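Sister chromatid cohesion protein (Chaetomium thermophilum, PDB 5T8V) probably helps load cohesin onto chromatin as the Scc2-type cohesin loader, of which this chain is the helical C-terminal part built of HEAT repeats. Local coordinates at residues 434-439 with 611-616; 388-393 with 449-454; 312-317 with 425-430. All coordinates share one frame; numbering follows the deposited sequence.

Contact 1: 434-439 with 611-616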
loop_
_atom_site.group_PDB
_atom_site.type_symbol
_atom_site.label_atom_id
_atom_site.label_comp_id
_atom_site.label_asym_id
_atom_site.label_seq_id
_atom_site.Cartn_x
_atom_site.Cartn_y
_atom_site.Cartn_z
ATOM N N MET A 434 8.694 -19.699 11.957
ATOM C CA MET A 434 7.468 -20.431 11.668
ATOM C C MET A 434 6.550 -19.638 10.747
ATOM O O MET A 434 5.939 -20.206 9.833
ATOM C CB MET A 434 6.759 -20.778 12.971
ATOM C CG MET A 434 5.544 -21.669 12.788
ATOM S SD MET A 434 5.024 -22.440 14.325
ATOM C CE MET A 434 6.389 -23.568 14.613
ATOM N N MET A 435 6.433 -18.325 10.967
ATOM C CA MET A 435 5.551 -17.524 10.124
ATOM C C MET A 435 6.101 -17.400 8.708
ATOM O O MET A 435 5.352 -17.535 7.734
ATOM C CB MET A 435 5.339 -16.143 10.744
ATOM C CG MET A 435 4.658 -16.187 12.098
ATOM S SD MET A 435 3.101 -17.096 12.073
ATOM C CE MET A 435 3.036 -17.698 13.758
ATOM N N VAL A 436 7.402 -17.143 8.571
ATOM C CA VAL A 436 8.015 -17.152 7.245
ATOM C C VAL A 436 7.727 -18.479 6.556
ATOM O O VAL A 436 7.336 -18.524 5.383
ATOM C CB VAL A 436 9.527 -16.884 7.346
ATOM C CG1 VAL A 436 10.198 -17.044 5.985
ATOM C CG2 VAL A 436 9.779 -15.490 7.892
ATOM N N GLY A 437 7.909 -19.582 7.286
ATOM C CA GLY A 437 7.602 -20.885 6.719
ATOM C C GLY A 437 6.173 -20.978 6.222
ATOM O O GLY A 437 5.916 -21.471 5.121
ATOM N N LEU A 438 5.218 -20.500 7.028
ATOM C CA LEU A 438 3.815 -20.569 6.627
ATOM C C LEU A 438 3.554 -19.734 5.381
ATOM O O LEU A 438 2.752 -20.122 4.523
ATOM C CB LEU A 438 2.910 -20.109 7.772
ATOM C CG LEU A 438 2.753 -21.055 8.969
ATOM C CD1 LEU A 438 1.882 -20.417 10.044
ATOM C CD2 LEU A 438 2.169 -22.401 8.549
ATOM N N VAL A 439 4.223 -18.585 5.260
ATOM C CA VAL A 439 3.998 -17.724 4.103
ATOM C C VAL A 439 4.650 -18.305 2.854
ATOM O O VAL A 439 4.179 -18.066 1.736
ATOM C CB VAL A 439 4.512 -16.301 4.397
ATOM C CG1 VAL A 439 4.409 -15.410 3.160
ATOM C CG2 VAL A 439 3.733 -15.688 5.543
ATOM N N GLY A 611 15.649 -7.499 6.849
ATOM C CA GLY A 611 15.575 -7.370 5.408
ATOM C C GLY A 611 14.597 -8.345 4.790
ATOM O O GLY A 611 13.576 -7.936 4.223
ATOM N N ALA A 612 14.874 -9.642 4.941
ATOM C CA ALA A 612 14.022 -10.660 4.336
ATOM C C ALA A 612 12.556 -10.395 4.652
ATOM O O ALA A 612 11.739 -10.180 3.749
ATOM C CB ALA A 612 14.435 -12.049 4.823
ATOM N N ILE A 613 12.208 -10.371 5.940
ATOM C CA ILE A 613 10.797 -10.260 6.287
ATOM C C ILE A 613 10.243 -8.923 5.823
ATOM O O ILE A 613 9.080 -8.839 5.407
ATOM C CB ILE A 613 10.581 -10.492 7.799
ATOM C CG1 ILE A 613 11.423 -9.527 8.636
ATOM C CG2 ILE A 613 10.903 -11.948 8.144
ATOM C CD1 ILE A 613 11.306 -9.741 10.136
ATOM N N LEU A 614 11.066 -7.872 5.830
ATOM C CA LEU A 614 10.606 -6.588 5.315
ATOM C C LEU A 614 10.093 -6.744 3.890
ATOM O O LEU A 614 9.007 -6.262 3.548
ATOM C CB LEU A 614 11.732 -5.556 5.385
ATOM C CG LEU A 614 11.411 -4.166 4.824
ATOM C CD1 LEU A 614 10.170 -3.572 5.473
ATOM C CD2 LEU A 614 12.604 -3.234 5.002
ATOM N N ASN A 615 10.848 -7.458 3.050
ATOM C CA ASN A 615 10.377 -7.728 1.697
ATOM C C ASN A 615 9.023 -8.423 1.730
ATOM O O ASN A 615 8.077 -7.994 1.060
ATOM C CB ASN A 615 11.407 -8.565 0.939
ATOM C CG ASN A 615 12.598 -7.744 0.486
ATOM O OD1 ASN A 615 12.732 -7.425 -0.694
ATOM N ND2 ASN A 615 13.459 -7.381 1.428
ATOM N N ILE A 616 8.904 -9.485 2.533
ATOM C CA ILE A 616 7.625 -10.179 2.656
ATOM C C ILE A 616 6.521 -9.178 2.947
ATOM O O ILE A 616 5.421 -9.255 2.385
ATOM C CB ILE A 616 7.708 -11.269 3.743
ATOM C CG1 ILE A 616 8.460 -12.488 3.205
ATOM C CG2 ILE A 616 6.312 -11.674 4.231
ATOM C CD1 ILE A 616 8.808 -13.518 4.259
#
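Val436 and Val439 meet Ile613 and Ile616 through methyl groups alone, with no flat group between them. The one flat side chain in the two segments, the amide of Asn615, is engaged within its own helix. There Asn615 ND2 donates to Gly611 O at 2.9 Å, with the oxygen in the amide plane; the donor itself stands above the carbonyl plane, and Asn615 N shares the same acceptor.

Across the contact Val436 forks. With CG1 anti to the backbone N (chi1 174°), its two methyls serve two residues of the other helix: CG2 touches Ile613 CG2 at 3.7 Å, while CG1 faces Ile616 CD1 at 4.2 Å. One turn on, Val439 CG1 comes to Ile616 CG2 at 4.3 Å, so Ile616 is met by both valines, each on a different branch.

This is a light helix-helix touch in a HEAT-repeat solenoid: the axes of the two segments come no closer than 11.7 Å and cross at 42°, and the segments bury 151 Å² in all. Helix 446-474 packs against both sides, while Met434 and Met435 face helix 357-391.

Contact 2: 388-393 with 449-454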
loop_
_atom_site.group_PDB
_atom_site.type_symbol
_atom_site.label_atom_id
_atom_site.label_comp_id
_atom_site.label_asym_id
_atom_site.label_seq_id
_atom_site.Cartn_x
_atom_site.Cartn_y
_atom_site.Cartn_z
ATOM N N ASN A 388 -0.395 -23.370 17.050
ATOM C CA ASN A 388 -1.294 -24.477 16.754
ATOM C C ASN A 388 -2.733 -24.124 17.099
ATOM O O ASN A 388 -3.619 -24.169 16.241
ATOM C CB ASN A 388 -0.865 -25.726 17.516
ATOM C CG ASN A 388 -1.888 -26.837 17.419
ATOM O OD1 ASN A 388 -2.379 -27.151 16.333
ATOM N ND2 ASN A 388 -2.237 -27.419 18.561
ATOM N N ARG A 389 -2.990 -23.771 18.359
ATOM C CA ARG A 389 -4.372 -23.489 18.726
ATOM C C ARG A 389 -4.804 -22.073 18.366
ATOM O O ARG A 389 -5.981 -21.739 18.542
ATOM C CB ARG A 389 -4.598 -23.753 20.213
ATOM C CG ARG A 389 -3.809 -22.889 21.154
ATOM C CD ARG A 389 -4.031 -23.339 22.591
ATOM N NE ARG A 389 -5.451 -23.385 22.952
ATOM C CZ ARG A 389 -6.230 -24.459 22.845
ATOM N NH1 ARG A 389 -5.747 -25.606 22.383
ATOM N NH2 ARG A 389 -7.506 -24.388 23.201
ATOM N N ALA A 390 -3.894 -21.237 17.863
ATOM C CA ALA A 390 -4.321 -20.008 17.208
ATOM C C ALA A 390 -4.959 -20.306 15.861
ATOM O O ALA A 390 -5.887 -19.602 15.444
ATOM C CB ALA A 390 -3.138 -19.055 17.030
ATOM N N LEU A 391 -4.491 -21.352 15.176
ATOM C CA LEU A 391 -5.016 -21.721 13.865
ATOM C C LEU A 391 -6.090 -22.799 13.954
ATOM O O LEU A 391 -7.233 -22.581 13.544
ATOM C CB LEU A 391 -3.873 -22.199 12.961
ATOM C CG LEU A 391 -2.746 -21.201 12.703
ATOM C CD1 LEU A 391 -1.698 -21.839 11.813
ATOM C CD2 LEU A 391 -3.280 -19.919 12.077
ATOM N N ASN A 392 -5.741 -23.967 14.483
ATOM C CA ASN A 392 -6.629 -25.129 14.458
ATOM C C ASN A 392 -7.697 -25.094 15.547
ATOM O O ASN A 392 -8.055 -26.136 16.100
ATOM C CB ASN A 392 -5.782 -26.394 14.566
ATOM C CG ASN A 392 -4.749 -26.498 13.457
ATOM O OD1 ASN A 392 -5.037 -26.207 12.295
ATOM N ND2 ASN A 392 -3.535 -26.907 13.814
ATOM N N SER A 393 -8.225 -23.915 15.866
ATOM C CA SER A 393 -9.286 -23.794 16.860
ATOM C C SER A 393 -10.655 -23.784 16.186
ATOM O O SER A 393 -11.350 -24.800 16.153
ATOM C CB SER A 393 -9.099 -22.524 17.689
ATOM O OG SER A 393 -9.149 -21.369 16.870
ATOM N N LYS A 449 -1.770 -17.744 6.355
ATOM C CA LYS A 449 -0.973 -16.728 5.675
ATOM C C LYS A 449 -1.264 -15.343 6.237
ATOM O O LYS A 449 -0.345 -14.567 6.517
ATOM C CB LYS A 449 -1.245 -16.761 4.171
ATOM C CG LYS A 449 -0.623 -17.940 3.439
ATOM C CD LYS A 449 -0.864 -17.834 1.935
ATOM C CE LYS A 449 -0.325 -19.043 1.184
ATOM N NZ LYS A 449 1.152 -19.181 1.323
ATOM N N ASN A 450 -2.546 -15.016 6.407
ATOM C CA ASN A 450 -2.916 -13.705 6.930
ATOM C C ASN A 450 -2.333 -13.486 8.318
ATOM O O ASN A 450 -1.763 -12.427 8.607
ATOM C CB ASN A 450 -4.436 -13.568 6.958
ATOM C CG ASN A 450 -5.044 -13.634 5.580
ATOM O OD1 ASN A 450 -4.334 -13.768 4.585
ATOM N ND2 ASN A 450 -6.366 -13.551 5.511
ATOM N N MET A 451 -2.467 -14.479 9.198
ATOM C CA MET A 451 -1.871 -14.363 10.523
ATOM C C MET A 451 -0.364 -14.161 10.421
ATOM O O MET A 451 0.205 -13.274 11.070
ATOM C CB MET A 451 -2.190 -15.606 11.351
ATOM C CG MET A 451 -1.805 -15.480 12.817
ATOM S SD MET A 451 -1.906 -17.037 13.713
ATOM C CE MET A 451 -0.531 -17.923 12.987
ATOM N N ALA A 452 0.297 -14.975 9.594
ATOM C CA ALA A 452 1.751 -14.919 9.488
ATOM C C ALA A 452 2.218 -13.545 9.026
ATOM O O ALA A 452 3.174 -12.987 9.573
ATOM C CB ALA A 452 2.242 -16.007 8.535
ATOM N N LEU A 453 1.565 -12.987 8.006
ATOM C CA LEU A 453 1.913 -11.643 7.556
ATOM C C LEU A 453 1.648 -10.616 8.649
ATOM O O LEU A 453 2.485 -9.742 8.911
ATOM C CB LEU A 453 1.125 -11.297 6.292
ATOM C CG LEU A 453 1.442 -12.137 5.053
ATOM C CD1 LEU A 453 0.387 -11.929 3.979
ATOM C CD2 LEU A 453 2.821 -11.795 4.514
ATOM N N GLU A 454 0.493 -10.716 9.308
ATOM C CA GLU A 454 0.131 -9.740 10.330
ATOM C C GLU A 454 1.147 -9.722 11.466
ATOM O O GLU A 454 1.457 -8.657 12.010
ATOM C CB GLU A 454 -1.271 -10.044 10.854
ATOM C CG GLU A 454 -1.727 -9.147 11.992
ATOM C CD GLU A 454 -3.234 -9.163 12.176
ATOM O OE1 GLU A 454 -3.910 -9.952 11.480
ATOM O OE2 GLU A 454 -3.743 -8.389 13.015
#
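Met451 reaches out from helix 446-474 to the last residues of helix 357-391, where Leu391 and Ala390 receive its thioether: a helix end packed on the flank of another helix within the alpha solenoid of HEAT repeats. Leu391 CD2 does most of the touching, lying 3.5 Å from Met451 CE and 3.6 Å from Met451 SD, so that one methyl covers the end of the chain. The sulfur also has the Ala390 CB methyl at 4.1 Å. Met451 runs extended from the backbone through its first two torsions and bends only at the last (chi3 70°), which turns CE aside onto the leucine branch while SD stays near the alanine. Leu391 CA and Met451 CA, the nearest such pair, are 8.7 Å apart. An alanine in place of Met451 would probably open a gap between the two helices, leaving Leu391 CD2 and the Ala390 methyl without the thioether they touch.

Leu405 of helix 402-414 touches both Ala390 and Met451, and Met435 of helix 423-440 also packs on the methionine. Arg402 lies against Met451 as well, and is itself held by a salt bridge to Glu454, one turn further along helix 446-474.

Beyond Leu391 the helix gives out at Asn392, which is poorly ordered. Its backbone is still tied to the last turn, Asn392 N donating to Asn388 O, and the side chains repeat the link: Asn392 ND2 points nearly along the C=O axis of Asn388 and donates to Asn388 OD1 at 2.8 Å.

Contact 3: 312-317 with 425-430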
loop_
_atom_site.group_PDB
_atom_site.type_symbol
_atom_site.label_atom_id
_atom_site.label_comp_id
_atom_site.label_asym_id
_atom_site.label_seq_id
_atom_site.Cartn_x
_atom_site.Cartn_y
_atom_site.Cartn_z
ATOM N N ARG A 312 10.762 -17.403 31.739
ATOM C CA ARG A 312 11.601 -17.983 32.785
ATOM C C ARG A 312 11.834 -19.470 32.544
ATOM O O ARG A 312 12.963 -19.959 32.656
ATOM C CB ARG A 312 10.963 -17.761 34.155
ATOM C CG ARG A 312 11.186 -16.372 34.723
ATOM C CD ARG A 312 10.923 -16.343 36.219
ATOM N NE ARG A 312 11.836 -17.214 36.950
ATOM C CZ ARG A 312 11.801 -17.395 38.266
ATOM N NH1 ARG A 312 10.897 -16.765 39.003
ATOM N NH2 ARG A 312 12.673 -18.209 38.846
ATOM N N LEU A 313 10.770 -20.207 32.218
ATOM C CA LEU A 313 10.918 -21.624 31.907
ATOM C C LEU A 313 11.859 -21.828 30.731
ATOM O O LEU A 313 12.637 -22.789 30.707
ATOM C CB LEU A 313 9.553 -22.247 31.604
ATOM C CG LEU A 313 8.507 -22.240 32.721
ATOM C CD1 LEU A 313 7.274 -23.015 32.282
ATOM C CD2 LEU A 313 9.069 -22.813 34.007
ATOM N N VAL A 314 11.806 -20.933 29.743
ATOM C CA VAL A 314 12.728 -21.053 28.619
ATOM C C VAL A 314 14.167 -20.819 29.065
ATOM O O VAL A 314 15.096 -21.395 28.487
ATOM C CB VAL A 314 12.326 -20.090 27.489
ATOM C CG1 VAL A 314 13.361 -20.120 26.360
ATOM C CG2 VAL A 314 10.951 -20.449 26.956
ATOM N N GLN A 315 14.387 -19.986 30.086
ATOM C CA GLN A 315 15.751 -19.679 30.512
ATOM C C GLN A 315 16.274 -20.621 31.589
ATOM O O GLN A 315 17.474 -20.587 31.885
ATOM C CB GLN A 315 15.866 -18.239 31.029
ATOM C CG GLN A 315 14.815 -17.292 30.506
ATOM C CD GLN A 315 15.216 -15.837 30.603
ATOM O OE1 GLN A 315 14.948 -15.049 29.696
ATOM N NE2 GLN A 315 15.836 -15.464 31.715
ATOM N N THR A 316 15.419 -21.456 32.185
ATOM C CA THR A 316 15.909 -22.460 33.125
ATOM C C THR A 316 16.755 -23.529 32.447
ATOM O O THR A 316 17.354 -24.353 33.147
ATOM C CB THR A 316 14.744 -23.139 33.856
ATOM O OG1 THR A 316 13.810 -23.671 32.904
ATOM C CG2 THR A 316 14.039 -22.160 34.782
ATOM N N SER A 317 16.820 -23.532 31.112
ATOM C CA SER A 317 17.558 -24.564 30.390
ATOM C C SER A 317 18.964 -24.744 30.947
ATOM O O SER A 317 19.433 -25.875 31.121
ATOM C CB SER A 317 17.613 -24.209 28.906
ATOM O OG SER A 317 16.307 -24.005 28.397
ATOM N N GLU A 425 14.084 -13.019 22.556
ATOM C CA GLU A 425 14.617 -13.156 21.208
ATOM C C GLU A 425 14.492 -14.584 20.703
ATOM O O GLU A 425 14.376 -14.798 19.493
ATOM C CB GLU A 425 16.077 -12.703 21.166
ATOM C CG GLU A 425 16.735 -12.808 19.786
ATOM C CD GLU A 425 17.254 -14.200 19.472
ATOM O OE1 GLU A 425 17.454 -14.993 20.419
ATOM O OE2 GLU A 425 17.456 -14.506 18.277
ATOM N N LEU A 426 14.522 -15.570 21.598
ATOM C CA LEU A 426 14.426 -16.961 21.167
ATOM C C LEU A 426 12.994 -17.318 20.785
ATOM O O LEU A 426 12.749 -17.903 19.720
ATOM C CB LEU A 426 14.941 -17.883 22.274
ATOM C CG LEU A 426 14.866 -19.388 22.009
ATOM C CD1 LEU A 426 15.520 -19.755 20.689
ATOM C CD2 LEU A 426 15.521 -20.141 23.154
ATOM N N LEU A 427 12.034 -16.963 21.642
ATOM C CA LEU A 427 10.630 -17.187 21.320
ATOM C C LEU A 427 10.242 -16.448 20.046
ATOM O O LEU A 427 9.611 -17.018 19.147
ATOM C CB LEU A 427 9.759 -16.745 22.493
ATOM C CG LEU A 427 9.888 -17.601 23.754
ATOM C CD1 LEU A 427 9.399 -16.842 24.969
ATOM C CD2 LEU A 427 9.108 -18.893 23.588
ATOM N N LEU A 428 10.624 -15.172 19.949
ATOM C CA LEU A 428 10.331 -14.396 18.749
ATOM C C LEU A 428 11.049 -14.955 17.530
ATOM O O LEU A 428 10.520 -14.892 16.417
ATOM C CB LEU A 428 10.722 -12.935 18.965
ATOM C CG LEU A 428 9.851 -12.143 19.939
ATOM C CD1 LEU A 428 10.537 -10.840 20.326
ATOM C CD2 LEU A 428 8.489 -11.866 19.327
ATOM N N ARG A 429 12.255 -15.495 17.715
ATOM C CA ARG A 429 12.993 -16.075 16.598
ATOM C C ARG A 429 12.257 -17.280 16.030
ATOM O O ARG A 429 12.024 -17.368 14.819
ATOM C CB ARG A 429 14.399 -16.474 17.045
ATOM C CG ARG A 429 15.286 -17.006 15.926
ATOM C CD ARG A 429 16.272 -18.042 16.443
ATOM N NE ARG A 429 17.110 -17.519 17.518
ATOM C CZ ARG A 429 17.940 -18.258 18.245
ATOM N NH1 ARG A 429 18.047 -19.561 18.023
ATOM N NH2 ARG A 429 18.661 -17.694 19.203
ATOM N N LEU A 430 11.887 -18.228 16.894
ATOM C CA LEU A 430 11.189 -19.414 16.410
ATOM C C LEU A 430 9.827 -19.051 15.834
ATOM O O LEU A 430 9.410 -19.601 14.806
ATOM C CB LEU A 430 11.050 -20.434 17.537
ATOM C CG LEU A 430 12.374 -20.900 18.147
ATOM C CD1 LEU A 430 12.113 -21.874 19.274
ATOM C CD2 LEU A 430 13.273 -21.532 17.102
#
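Leu426 and Leu427, neighbours in helix 423-440, close on the single side chain of Val314 from helix 305-315. Just ahead of them stands Glu425, which faces Arg429 one turn later in a side-on, two-nitrogen salt bridge. Arg429 NE lies 3.1 Å from Glu425 OE2, which sits in the guanidinium plane, and Arg429 NH2 donates less squarely to Glu425 OE1, on the syn lone pair of that oxygen, at 3.2 Å. Two bonds to two oxygens limit how far either group can rotate.

Leu426 comes next and divides its methyls between two tasks. CD1 lies against one face of the Arg429 guanidinium, offset toward the rim, while CD2 turns to Val314 CG1 at 3.9 Å. Leu427 sets off less directly, yet its end comes round to put CD2 4.1 Å from Val314 CG2. The valine can serve both leucines because, with CG1 anti to its backbone N (chi1 175°), its two methyls spread toward different residues. Val314 O is taken up within its own segment, accepting from the poorly ordered Ser317 OG at 2.9 Å.

The contact is wholly apolar and buried, a junction between two helices of the HEAT-repeat array 108 residues apart in sequence. On the far side, Arg312 makes a salt bridge to Asp259 of helix 247-267 and also packs on helix 527-550. Helix 357-391 reaches both segments, touching Ser317 through Thr374, Ala375 and Asn378, and Leu430 through Ala379.

Helix 423-440 ties the set together: its early part takes contact 3 and its later part contact 1, their centres 20 Å apart. Contact 2 joins the helices that precede and follow it in this group, 357-391 and 446-474. Contacts 1 and 2 touch directly, their centres 14 Å apart: Val439 CG2 lies 3.4 Å from Ala452 CB, and Ile616 CG2 3.5 Å from Leu453 CD2. Contacts 2 and 3 do not meet, with nearest atoms about 10 Å apart. Along the chain, contact 3 closes before contact 1 opens, whereas contact 2 alternates with both. Together they join helices far apart in sequence, from 305-315 to 610-619, around helix 423-440.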